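Local structure of aminotransferase, class V family protein (Trichomonas vaginalis, 5F8V) at residues A25-M28 against T29-N33; K46-M49 against E50-K53; Q64-E67 against N68-I71; T101-W104 against S105-F109; A322-V325 against N326-Q330. The protein probably catalyses the pyridoxal-phosphate-dependent transfer of an amino group between O-phospho-L-serine and 2-oxoglutarate, a step of L-serine biosynthesis. All blocks are in the same frame, centred on the assembly; numbering follows the deposited sequence.

Contact 1 (A25-M28 against T29-N33)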
loop_
_atom_site.group_PDB
_atom_site.type_symbol
_atom_site.label_atom_id
_atom_site.label_comp_id
_atom_site.label_asym_id
_atom_site.label_seq_id
_atom_site.Cartn_x
_atom_site.Cartn_y
_atom_site.Cartn_z
ATOM N N ALA A 25 18.501 -8.427 1.592
ATOM C CA ALA A 25 19.038 -9.157 0.439
ATOM C C ALA A 25 19.560 -10.554 0.815
ATOM O O ALA A 25 19.305 -11.525 0.093
ATOM C CB ALA A 25 20.136 -8.351 -0.236
ATOM N N ALA A 26 20.262 -10.657 1.944
ATOM C CA ALA A 26 20.838 -11.935 2.390
ATOM C C ALA A 26 19.805 -13.035 2.701
ATOM O O ALA A 26 20.098 -14.210 2.524
ATOM C CB ALA A 26 21.750 -11.722 3.590
ATOM N N GLU A 27 18.616 -12.657 3.170
ATOM C CA GLU A 27 17.550 -13.631 3.458
ATOM C C GLU A 27 16.395 -13.594 2.433
ATOM O O GLU A 27 15.305 -14.099 2.713
ATOM C CB GLU A 27 17.042 -13.434 4.897
ATOM C CG GLU A 27 16.160 -12.208 5.138
ATOM C CD GLU A 27 16.033 -11.819 6.609
ATOM O OE1 GLU A 27 15.471 -10.740 6.879
ATOM O OE2 GLU A 27 16.485 -12.563 7.504
ATOM N N MET A 28 16.654 -13.052 1.240
ATOM C CA MET A 28 15.602 -12.781 0.247
ATOM C C MET A 28 14.936 -14.043 -0.298
ATOM O O MET A 28 13.745 -14.020 -0.589
ATOM C CB MET A 28 16.162 -11.943 -0.912
ATOM C CG MET A 28 15.188 -11.598 -2.039
ATOM S SD MET A 28 13.732 -10.656 -1.538
ATOM C CE MET A 28 14.514 -9.125 -1.064
ATOM N N THR A 29 15.698 -15.124 -0.446
ATOM C CA THR A 29 15.166 -16.397 -0.957
ATOM C C THR A 29 14.737 -17.361 0.150
ATOM O O THR A 29 13.984 -18.308 -0.107
ATOM C CB THR A 29 16.181 -17.112 -1.878
ATOM O OG1 THR A 29 17.252 -17.654 -1.101
ATOM C CG2 THR A 29 16.743 -16.153 -2.908
ATOM N N ASN A 30 15.214 -17.132 1.372
ATOM C CA ASN A 30 14.875 -17.984 2.497
ATOM C C ASN A 30 14.876 -17.206 3.803
ATOM O O ASN A 30 15.937 -16.933 4.380
ATOM C CB ASN A 30 15.835 -19.177 2.570
ATOM C CG ASN A 30 15.265 -20.331 3.375
ATOM O OD1 ASN A 30 14.588 -20.123 4.388
ATOM N ND2 ASN A 30 15.516 -21.556 2.922
ATOM N N TRP A 31 13.672 -16.870 4.267
ATOM C CA TRP A 31 13.475 -16.049 5.458
ATOM C C TRP A 31 13.310 -16.928 6.699
ATOM O O TRP A 31 12.430 -17.789 6.739
ATOM C CB TRP A 31 12.255 -15.152 5.267
ATOM C CG TRP A 31 11.912 -14.337 6.456
ATOM C CD1 TRP A 31 12.725 -13.468 7.118
ATOM C CD2 TRP A 31 10.652 -14.307 7.128
ATOM N NE1 TRP A 31 12.051 -12.902 8.170
ATOM C CE2 TRP A 31 10.774 -13.396 8.197
ATOM C CE3 TRP A 31 9.429 -14.962 6.931
ATOM C CZ2 TRP A 31 9.713 -13.121 9.071
ATOM C CZ3 TRP A 31 8.373 -14.689 7.801
ATOM C CH2 TRP A 31 8.523 -13.779 8.854
ATOM N N ARG A 32 14.158 -16.673 7.697
ATOM C CA ARG A 32 14.300 -17.470 8.929
ATOM C C ARG A 32 14.194 -18.991 8.749
ATOM O O ARG A 32 13.524 -19.678 9.522
ATOM C CB ARG A 32 13.368 -16.959 10.041
ATOM C CG ARG A 32 11.876 -17.187 9.808
ATOM C CD ARG A 32 11.119 -17.475 11.104
ATOM N NE ARG A 32 10.245 -16.375 11.515
ATOM C CZ ARG A 32 9.410 -16.414 12.555
ATOM N NH1 ARG A 32 9.313 -17.496 13.335
ATOM N NH2 ARG A 32 8.660 -15.351 12.819
ATOM N N ASN A 33 14.872 -19.497 7.722
ATOM C CA ASN A 33 14.951 -20.931 7.443
ATOM C C ASN A 33 13.573 -21.583 7.167
ATOM O O ASN A 33 13.378 -22.767 7.438
ATOM C CB ASN A 33 15.707 -21.632 8.601
ATOM C CG ASN A 33 16.683 -22.702 8.125
ATOM O OD1 ASN A 33 17.155 -22.690 6.982
ATOM N ND2 ASN A 33 17.010 -23.627 9.020
#
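In the turn by which the chain leaves helix 18-26, E27 and W31 run next to each other in one direction. E27 is the first residue to depart from helical torsions, and its carboxylate carbon meets the edge of the indole: CD of E27 is 3.7 Å from CD1 of W31, close to the ring plane. The two flat groups are turned 83° apart, and both carboxylate oxygens, OE1 and OE2 of E27, sit 3.9 Å from that same CD1 carbon. A chi1 of 74° tucks CG of E27 in between the two main-chain bonds to N and C, from where the extended chain runs alongside the tryptophan. The backbone adds a weak hydrogen bond from N30 N to E27 O (3.3 Å, 128° at the hydrogen). One indole face carries CG of R32 over its centre, and Y252 meets W31 edge-to-face. M28 packs against M28 of the second subunit, which places this turn at the dimer interface. OE1 of E27 is hydrogen-bonded to both Y252 OH and H256 NE2, which hold the carboxylate in place; its negative charge at the indole rim, where the ring hydrogens are slightly positive, is probably favourable.

Contact 2 (K46-M49 against E50-K53)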
loop_
_atom_site.group_PDB
_atom_site.type_symbol
_atom_site.label_atom_id
_atom_site.label_comp_id
_atom_site.label_asym_id
_atom_site.label_seq_id
_atom_site.Cartn_x
_atom_site.Cartn_y
_atom_site.Cartn_z
ATOM N N LYS A 46 1.788 -19.069 10.642
ATOM C CA LYS A 46 2.396 -18.843 11.958
ATOM C C LYS A 46 3.556 -17.847 11.885
ATOM O O LYS A 46 3.654 -16.935 12.710
ATOM C CB LYS A 46 2.885 -20.165 12.570
ATOM C CG LYS A 46 2.985 -20.117 14.086
ATOM C CD LYS A 46 4.099 -20.986 14.660
ATOM C CE LYS A 46 4.313 -20.633 16.130
ATOM N NZ LYS A 46 5.334 -21.472 16.805
ATOM N N HIS A 47 4.412 -18.019 10.884
ATOM C CA HIS A 47 5.583 -17.159 10.713
ATOM C C HIS A 47 5.240 -15.683 10.540
ATOM O O HIS A 47 5.856 -14.841 11.186
ATOM C CB HIS A 47 6.436 -17.623 9.535
ATOM C CG HIS A 47 7.028 -18.982 9.727
ATOM N ND1 HIS A 47 6.615 -20.080 9.005
ATOM C CD2 HIS A 47 7.982 -19.427 10.578
ATOM C CE1 HIS A 47 7.299 -21.142 9.393
ATOM N NE2 HIS A 47 8.136 -20.771 10.346
ATOM N N TRP A 48 4.267 -15.366 9.684
ATOM C CA TRP A 48 3.915 -13.957 9.477
ATOM C C TRP A 48 3.273 -13.322 10.718
ATOM O O TRP A 48 3.641 -12.215 11.113
ATOM C CB TRP A 48 3.014 -13.703 8.250
ATOM C CG TRP A 48 2.747 -12.240 8.219
ATOM C CD1 TRP A 48 1.578 -11.600 8.534
ATOM C CD2 TRP A 48 3.727 -11.224 8.043
ATOM N NE1 TRP A 48 1.760 -10.240 8.500
ATOM C CE2 TRP A 48 3.073 -9.979 8.207
ATOM C CE3 TRP A 48 5.098 -11.239 7.738
ATOM C CZ2 TRP A 48 3.739 -8.762 8.053
ATOM C CZ3 TRP A 48 5.762 -10.029 7.593
ATOM C CH2 TRP A 48 5.078 -8.807 7.752
ATOM N N MET A 49 2.315 -14.016 11.322
ATOM C CA MET A 49 1.662 -13.503 12.525
ATOM C C MET A 49 2.627 -13.184 13.677
ATOM O O MET A 49 2.378 -12.261 14.439
ATOM C CB MET A 49 0.539 -14.445 12.970
ATOM C CG MET A 49 -0.681 -14.344 12.060
ATOM S SD MET A 49 -1.928 -15.598 12.388
ATOM C CE MET A 49 -2.612 -15.055 13.951
ATOM N N GLU A 50 3.721 -13.934 13.792
ATOM C CA GLU A 50 4.797 -13.607 14.740
ATOM C C GLU A 50 5.557 -12.333 14.352
ATOM O O GLU A 50 5.825 -11.487 15.206
ATOM C CB GLU A 50 5.791 -14.765 14.855
ATOM C CG GLU A 50 5.276 -15.960 15.633
ATOM C CD GLU A 50 6.332 -17.045 15.803
ATOM O OE1 GLU A 50 6.954 -17.450 14.794
ATOM O OE2 GLU A 50 6.541 -17.497 16.950
ATOM N N GLU A 51 5.912 -12.209 13.070
ATOM C CA GLU A 51 6.659 -11.041 12.581
ATOM C C GLU A 51 5.892 -9.746 12.820
ATOM O O GLU A 51 6.458 -8.763 13.292
ATOM C CB GLU A 51 6.982 -11.184 11.088
ATOM C CG GLU A 51 7.724 -10.002 10.446
ATOM C CD GLU A 51 9.145 -9.792 10.957
ATOM O OE1 GLU A 51 9.694 -10.651 11.672
ATOM O OE2 GLU A 51 9.737 -8.754 10.619
ATOM N N GLN A 52 4.608 -9.751 12.490
ATOM C CA GLN A 52 3.797 -8.542 12.616
ATOM C C GLN A 52 3.537 -8.189 14.066
ATOM O O GLN A 52 3.554 -7.020 14.427
ATOM C CB GLN A 52 2.480 -8.679 11.872
ATOM C CG GLN A 52 1.695 -7.374 11.860
ATOM C CD GLN A 52 0.554 -7.385 10.874
ATOM O OE1 GLN A 52 0.712 -7.822 9.738
ATOM N NE2 GLN A 52 -0.595 -6.863 11.290
ATOM N N LYS A 53 3.280 -9.210 14.879
ATOM C CA LYS A 53 3.173 -9.050 16.330
ATOM C C LYS A 53 4.446 -8.406 16.868
ATOM O O LYS A 53 4.385 -7.388 17.547
ATOM C CB LYS A 53 2.936 -10.414 16.996
ATOM C CG LYS A 53 2.666 -10.391 18.490
ATOM C CD LYS A 53 2.490 -11.824 19.004
ATOM C CE LYS A 53 2.791 -11.957 20.490
ATOM N NZ LYS A 53 3.091 -13.367 20.875
#
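W48 reaches along its own helix with the indole touching both E51 and Q52, meeting one with carbon and the other with nitrogen. On the benzene side, CZ3 of W48 lies 3.5 Å from CG of E51, an oblique approach. At the pyrrole end, NE1 of W48 donates to OE1 of Q52 over 2.9 Å. That bond is bent, 141° at the hydrogen, and the oxygen stands 19° out of the indole plane. The first torsion of W48 (chi1 179°) swings CG opposite the backbone N and lets the ring run forward to the next turn; Q52, with an extended chain, brings its oxygen up to meet it. A backbone bond from Q52 N to W48 O (3.0 Å) joins the same two residues again. E51 OE2 finds its partner elsewhere, in N255 ND2.

K46 and E50 form a looser pair. NZ of K46 is 4.2 Å from OE2 of E50, beyond a salt bridge, and E50 is instead tied through OE1 to R32. Such contacts between residues three and four apart are characteristic of an alpha-helix, here the first turns of helix 46-63, where W48 and Q52 also pack on I251 of helix 248-263.

Contact 3 (Q64-E67 against N68-I71)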
loop_
_atom_site.group_PDB
_atom_site.type_symbol
_atom_site.label_atom_id
_atom_site.label_comp_id
_atom_site.label_asym_id
_atom_site.label_seq_id
_atom_site.Cartn_x
_atom_site.Cartn_y
_atom_site.Cartn_z
ATOM N N GLN A 64 7.632 3.937 23.465
ATOM C CA GLN A 64 6.913 3.824 24.739
ATOM C C GLN A 64 5.480 4.305 24.562
ATOM O O GLN A 64 4.996 5.168 25.296
ATOM C CB GLN A 64 7.643 4.567 25.870
ATOM C CG GLN A 64 8.997 3.968 26.225
ATOM C CD GLN A 64 8.873 2.584 26.844
ATOM O OE1 GLN A 64 8.644 2.453 28.051
ATOM N NE2 GLN A 64 9.024 1.540 26.021
ATOM N N VAL A 65 4.810 3.733 23.565
ATOM C CA VAL A 65 3.420 4.042 23.307
ATOM C C VAL A 65 2.614 3.470 24.485
ATOM O O VAL A 65 2.674 2.273 24.727
ATOM C CB VAL A 65 2.906 3.432 21.978
ATOM C CG1 VAL A 65 1.453 3.818 21.755
ATOM C CG2 VAL A 65 3.776 3.862 20.789
ATOM N N PRO A 66 1.864 4.321 25.214
ATOM C CA PRO A 66 1.065 3.779 26.330
ATOM C C PRO A 66 -0.050 2.819 25.884
ATOM O O PRO A 66 -0.490 2.857 24.733
ATOM C CB PRO A 66 0.481 5.032 26.994
ATOM C CG PRO A 66 1.255 6.192 26.454
ATOM C CD PRO A 66 1.698 5.781 25.087
ATOM N N GLU A 67 -0.505 1.976 26.808
ATOM C CA GLU A 67 -1.439 0.894 26.482
ATOM C C GLU A 67 -2.871 1.346 26.154
ATOM O O GLU A 67 -3.662 0.544 25.660
ATOM C CB GLU A 67 -1.472 -0.166 27.599
ATOM C CG GLU A 67 -0.122 -0.796 27.943
ATOM C CD GLU A 67 0.532 -1.572 26.802
ATOM O OE1 GLU A 67 1.762 -1.790 26.881
ATOM O OE2 GLU A 67 -0.154 -1.983 25.840
ATOM N N ASN A 68 -3.209 2.610 26.399
ATOM C CA ASN A 68 -4.482 3.172 25.887
ATOM C C ASN A 68 -4.444 3.593 24.398
ATOM O O ASN A 68 -5.392 4.214 23.912
ATOM C CB ASN A 68 -4.981 4.334 26.768
ATOM C CG ASN A 68 -4.014 5.504 26.810
ATOM O OD1 ASN A 68 -2.807 5.307 26.819
ATOM N ND2 ASN A 68 -4.540 6.720 26.881
ATOM N N PHE A 69 -3.369 3.248 23.685
ATOM C CA PHE A 69 -3.265 3.471 22.246
ATOM C C PHE A 69 -3.153 2.160 21.482
ATOM O O PHE A 69 -2.400 1.288 21.874
ATOM C CB PHE A 69 -2.046 4.337 21.938
ATOM C CG PHE A 69 -2.191 5.751 22.387
ATOM C CD1 PHE A 69 -2.519 6.757 21.480
ATOM C CD2 PHE A 69 -2.010 6.086 23.720
ATOM C CE1 PHE A 69 -2.650 8.074 21.898
ATOM C CE2 PHE A 69 -2.152 7.399 24.148
ATOM C CZ PHE A 69 -2.474 8.396 23.233
ATOM N N ASN A 70 -3.914 2.039 20.399
ATOM C CA ASN A 70 -3.716 0.984 19.395
ATOM C C ASN A 70 -2.640 1.405 18.388
ATOM O O ASN A 70 -2.484 2.596 18.120
ATOM C CB ASN A 70 -5.004 0.710 18.615
ATOM C CG ASN A 70 -6.149 0.264 19.507
ATOM O OD1 ASN A 70 -6.076 -0.781 20.143
ATOM N ND2 ASN A 70 -7.209 1.050 19.545
ATOM N N ILE A 71 -1.929 0.424 17.831
ATOM C CA ILE A 71 -0.927 0.653 16.791
ATOM C C ILE A 71 -1.379 -0.086 15.541
ATOM O O ILE A 71 -1.643 -1.292 15.592
ATOM C CB ILE A 71 0.483 0.180 17.225
ATOM C CG1 ILE A 71 0.931 0.921 18.497
ATOM C CG2 ILE A 71 1.499 0.415 16.104
ATOM C CD1 ILE A 71 2.218 0.403 19.111
#
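P66 and F69 are the end residues of a type I beta turn that carries the chain from helix 46-63 into strand 69-75, an outermost strand of the chain's mixed seven-stranded sheet. The helix itself closes in a Schellman motif, with Q64 at positive phi as its C-prime residue, so only V65 separates the helix terminus from the beta turn.

The polar part of the contact is the bond that closes the turn. F69 N donates to P66 O over 3.1 Å, with 149° at the hydrogen, and the donor lies 39° out of the carbonyl plane. The same oxygen approaches the F69 ring at its edge. Backbone groups in and just before the turn are held from outside: R60 NH1 is hydrogen-bonded to V65 O, K216 NZ to E67 O, and N68 pairs with K216 through the backbone.

The apolar part is made by V65 and P66. V65 divides its two methyls between two partners on the strand: CG1, opposite the backbone N (chi1 -179°), comes 3.5 Å from CB of F69, the two side chains crossing at about a right angle. CG2 of V65 meets CD1 of I71 tip to tip at 4.1 Å. The proline ring runs beside F69, CD of P66 lying 4.0 Å from CD2 of the F69 phenyl. W190 packs on V65 and P66 and meets F69 edge-to-face, extending this apolar group.

At the corner of the turn, N68 turns its amide back toward the proline, OD1 of N68 coming 3.3 Å from CB of P66.

Contact 4 (T101-W104 against S105-F109)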
loop_
_atom_site.group_PDB
_atom_site.type_symbol
_atom_site.label_atom_id
_atom_site.label_comp_id
_atom_site.label_asym_id
_atom_site.label_seq_id
_atom_site.Cartn_x
_atom_site.Cartn_y
_atom_site.Cartn_z
ATOM N N THR A 101 0.522 25.028 8.550
ATOM C CA THR A 101 1.835 25.664 8.631
ATOM C C THR A 101 2.648 25.527 7.339
ATOM O O THR A 101 3.711 26.125 7.214
ATOM C CB THR A 101 2.656 25.077 9.786
ATOM O OG1 THR A 101 2.762 23.658 9.622
ATOM C CG2 THR A 101 1.992 25.402 11.133
ATOM N N GLY A 102 2.162 24.727 6.398
ATOM C CA GLY A 102 2.876 24.485 5.149
ATOM C C GLY A 102 2.035 23.671 4.191
ATOM O O GLY A 102 0.812 23.613 4.321
ATOM N N THR A 103 2.694 23.011 3.246
ATOM C CA THR A 103 1.999 22.323 2.157
ATOM C C THR A 103 1.185 21.101 2.608
ATOM O O THR A 103 0.073 20.937 2.158
ATOM C CB THR A 103 2.994 21.918 1.052
ATOM O OG1 THR A 103 3.691 23.089 0.610
ATOM C CG2 THR A 103 2.300 21.270 -0.123
ATOM N N TRP A 104 1.719 20.260 3.487
ATOM C CA TRP A 104 1.033 18.999 3.813
ATOM C C TRP A 104 -0.172 19.185 4.738
ATOM O O TRP A 104 -1.217 18.565 4.517
ATOM C CB TRP A 104 2.004 17.953 4.364
ATOM C CG TRP A 104 3.038 17.557 3.354
ATOM C CD1 TRP A 104 4.377 17.779 3.425
ATOM C CD2 TRP A 104 2.802 16.913 2.097
ATOM N NE1 TRP A 104 4.999 17.300 2.302
ATOM C CE2 TRP A 104 4.057 16.756 1.469
ATOM C CE3 TRP A 104 1.652 16.450 1.440
ATOM C CZ2 TRP A 104 4.197 16.154 0.211
ATOM C CZ3 TRP A 104 1.792 15.847 0.179
ATOM C CH2 TRP A 104 3.055 15.710 -0.416
ATOM N N SER A 105 -0.032 20.021 5.761
ATOM C CA SER A 105 -1.183 20.371 6.611
ATOM C C SER A 105 -2.286 21.040 5.794
ATOM O O SER A 105 -3.466 20.732 5.983
ATOM C CB SER A 105 -0.767 21.274 7.767
ATOM O OG SER A 105 -0.044 22.391 7.306
ATOM N N LYS A 106 -1.891 21.917 4.864
ATOM C CA LYS A 106 -2.844 22.552 3.945
ATOM C C LYS A 106 -3.530 21.509 3.074
ATOM O O LYS A 106 -4.741 21.584 2.877
ATOM C CB LYS A 106 -2.172 23.610 3.058
ATOM C CG LYS A 106 -3.162 24.472 2.259
ATOM C CD LYS A 106 -2.498 25.168 1.074
ATOM C CE LYS A 106 -3.474 26.096 0.349
ATOM N NZ LYS A 106 -4.615 25.358 -0.274
ATOM N N LYS A 107 -2.763 20.557 2.541
ATOM C CA LYS A 107 -3.353 19.434 1.795
ATOM C C LYS A 107 -4.352 18.638 2.639
ATOM O O LYS A 107 -5.411 18.256 2.151
ATOM C CB LYS A 107 -2.283 18.475 1.243
ATOM C CG LYS A 107 -1.449 18.960 0.053
ATOM C CD LYS A 107 -2.234 19.673 -1.042
ATOM C CE LYS A 107 -3.255 18.777 -1.741
ATOM N NZ LYS A 107 -4.485 19.534 -2.135
ATOM N N ALA A 108 -4.022 18.392 3.897
ATOM C CA ALA A 108 -4.931 17.645 4.788
ATOM C C ALA A 108 -6.224 18.431 5.031
ATOM O O ALA A 108 -7.330 17.881 4.959
ATOM C CB ALA A 108 -4.234 17.320 6.099
ATOM N N PHE A 109 -6.065 19.728 5.294
ATOM C CA PHE A 109 -7.187 20.647 5.419
ATOM C C PHE A 109 -8.070 20.624 4.175
ATOM O O PHE A 109 -9.295 20.511 4.296
ATOM C CB PHE A 109 -6.673 22.061 5.716
ATOM C CG PHE A 109 -7.698 23.154 5.547
ATOM C CD1 PHE A 109 -7.647 24.008 4.449
ATOM C CD2 PHE A 109 -8.689 23.356 6.508
ATOM C CE1 PHE A 109 -8.576 25.038 4.302
ATOM C CE2 PHE A 109 -9.627 24.378 6.363
ATOM C CZ PHE A 109 -9.569 25.221 5.259
#
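The indole of W104 is approached obliquely by the next turn of its helix, with CG of K107 4.2 Å from CE3 of W104. T158 packs against the W104 side chain. CG of K107, beside its own backbone N (chi1 -73°), also lies 3.3 Å from T103 O, so one carbon of the lysine touches both a backbone oxygen and the indole.

The polar centre is S105. Its OG accepts from T101 N over 3.0 Å (132° at the hydrogen) and, weakly, from G102 N at 3.3 Å. A chi1 of 52° turns OG of S105 back toward the residues before the helix, where G102 is at the N-cap position. E157 is hydrogen-bonded to S105 OG through OE2 and to W104 N through OE1, so a single carboxylate engages both the serine hydroxyl and a backbone N-H of the first turn. Its negative charge beside the helix N terminus is probably favourable. K106 N to G102 O (3.2 Å) starts the regular bonding.

Helix 103-115 is the crossover of the beta-alpha-beta unit formed with strands 95-98 and 121-124: F109 packs on Y98 and V122, and A108 on Y98 and on Y152 of strand 148-154.

Contact 5 (A322-V325 against N326-Q330)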
loop_
_atom_site.group_PDB
_atom_site.type_symbol
_atom_site.label_atom_id
_atom_site.label_comp_id
_atom_site.label_asym_id
_atom_site.label_seq_id
_atom_site.Cartn_x
_atom_site.Cartn_y
_atom_site.Cartn_z
ATOM N N ALA A 322 19.944 25.519 -11.049
ATOM C CA ALA A 322 20.499 24.353 -11.741
ATOM C C ALA A 322 22.027 24.260 -11.674
ATOM O O ALA A 322 22.562 23.156 -11.668
ATOM C CB ALA A 322 20.035 24.311 -13.195
ATOM N N LYS A 323 22.714 25.400 -11.616
ATOM C CA LYS A 323 24.183 25.421 -11.531
ATOM C C LYS A 323 24.714 24.784 -10.242
ATOM O O LYS A 323 25.601 23.936 -10.303
ATOM C CB LYS A 323 24.735 26.842 -11.663
ATOM C CG LYS A 323 24.745 27.404 -13.076
ATOM C CD LYS A 323 25.207 28.856 -13.055
ATOM C CE LYS A 323 25.580 29.354 -14.441
ATOM N NZ LYS A 323 24.423 29.299 -15.378
ATOM N N PHE A 324 24.181 25.190 -9.085
ATOM C CA PHE A 324 24.582 24.572 -7.805
ATOM C C PHE A 324 24.070 23.137 -7.661
ATOM O O PHE A 324 24.757 22.294 -7.085
ATOM C CB PHE A 324 24.154 25.412 -6.592
ATOM C CG PHE A 324 24.561 24.811 -5.265
ATOM C CD1 PHE A 324 23.611 24.246 -4.414
ATOM C CD2 PHE A 324 25.900 24.774 -4.884
ATOM C CE1 PHE A 324 23.990 23.681 -3.197
ATOM C CE2 PHE A 324 26.284 24.205 -3.678
ATOM C CZ PHE A 324 25.328 23.663 -2.831
ATOM N N VAL A 325 22.870 22.861 -8.165
ATOM C CA VAL A 325 22.308 21.503 -8.116
ATOM C C VAL A 325 23.203 20.534 -8.880
ATOM O O VAL A 325 23.519 19.438 -8.392
ATOM C CB VAL A 325 20.860 21.455 -8.673
ATOM C CG1 VAL A 325 20.392 20.027 -8.921
ATOM C CG2 VAL A 325 19.903 22.146 -7.710
ATOM N N ASN A 326 23.589 20.936 -10.085
ATOM C CA ASN A 326 24.485 20.126 -10.909
ATOM C C ASN A 326 25.888 20.036 -10.347
ATOM O O ASN A 326 26.523 18.993 -10.465
ATOM C CB ASN A 326 24.477 20.626 -12.353
ATOM C CG ASN A 326 23.262 20.133 -13.097
ATOM O OD1 ASN A 326 23.169 18.940 -13.414
ATOM N ND2 ASN A 326 22.307 21.015 -13.345
ATOM N N PHE A 327 26.346 21.116 -9.718
ATOM C CA PHE A 327 27.589 21.122 -8.943
ATOM C C PHE A 327 27.570 20.026 -7.872
ATOM O O PHE A 327 28.562 19.310 -7.687
ATOM C CB PHE A 327 27.786 22.494 -8.298
ATOM C CG PHE A 327 29.102 22.672 -7.605
ATOM C CD1 PHE A 327 29.195 22.571 -6.216
ATOM C CD2 PHE A 327 30.252 22.977 -8.335
ATOM C CE1 PHE A 327 30.410 22.758 -5.573
ATOM C CE2 PHE A 327 31.467 23.168 -7.692
ATOM C CZ PHE A 327 31.548 23.051 -6.312
ATOM N N CYS A 328 26.433 19.903 -7.183
ATOM C CA CYS A 328 26.222 18.845 -6.193
ATOM C C CYS A 328 26.063 17.468 -6.835
ATOM O O CYS A 328 26.718 16.524 -6.396
ATOM C CB CYS A 328 25.011 19.156 -5.312
ATOM S SG CYS A 328 25.246 20.606 -4.281
ATOM N N THR A 329 25.222 17.364 -7.871
ATOM C CA THR A 329 25.008 16.096 -8.595
ATOM C C THR A 329 26.308 15.516 -9.174
ATOM O O THR A 329 26.504 14.303 -9.156
ATOM C CB THR A 329 24.000 16.254 -9.762
ATOM O OG1 THR A 329 22.799 16.857 -9.293
ATOM C CG2 THR A 329 23.652 14.911 -10.398
ATOM N N GLN A 330 27.185 16.382 -9.693
ATOM C CA GLN A 330 28.475 15.934 -10.237
ATOM C C GLN A 330 29.453 15.457 -9.143
ATOM O O GLN A 330 30.459 14.834 -9.457
ATOM C CB GLN A 330 29.095 16.995 -11.182
ATOM C CG GLN A 330 29.640 18.252 -10.531
ATOM C CD GLN A 330 30.072 19.321 -11.526
ATOM O OE1 GLN A 330 31.229 19.706 -11.542
ATOM N NE2 GLN A 330 29.142 19.811 -12.344
#
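The carbonyl oxygen of A322 is gripped twice by N326, once by the backbone and once by the side chain. N326 N donates at 2.9 Å and ND2 of N326 at 2.7 Å to A322 O, reaching it from opposite faces of its plane. With chi1 at -79°, the asparagine CG lies beside its own backbone N, which lets the amide fold back to the oxygen that the backbone already holds. V325 O likewise accepts two bonds, both from T329: N of T329 gives a nearly straight bond of 2.7 Å (165°), and OG1 of T329 donates at 2.8 Å to V325 O from above the carbonyl plane. ND2 of N326 and OG1 of T329 thus both find an acceptor within the helix.

The apolar side of the helix carries a sulfur-aromatic contact. SG of C328 sits over one face of the F324 ring, 3.6 Å from its centroid and displaced toward the rim, with CZ of F324 3.4 Å away. F327 joins less closely, its CD1 4.2 Å from CD2 of F324 at an oblique angle.

These residues lie in the C-terminal part of helix 318-329. F324 and F327 each meet W368 edge-to-face near the C terminus, F324 also meets F345 of strand 345-348, and C328 and T329 lean on L333 and L334 of strand 333-334.

How the contacts relate
All five contacts are local, and they follow one another along the chain without nesting or crossing. Contact 1 closes the turn after helix 18-26, and contact 2 forms the first turns of helix 46-63. These two touch, R32 NH1 reaching E50 OE1 at 2.8 Å in a salt bridge that ties the loop to the helix. Contact 3 follows that helix and turns the chain into strand 69-75, its nearest atoms about 7 Å from contact 2. Contact 4 starts helix 103-115, across the chain's centre from contacts 1 and 2. Contact 5, on helix 318-329, stands apart, its centre about 30 Å from that of contact 4.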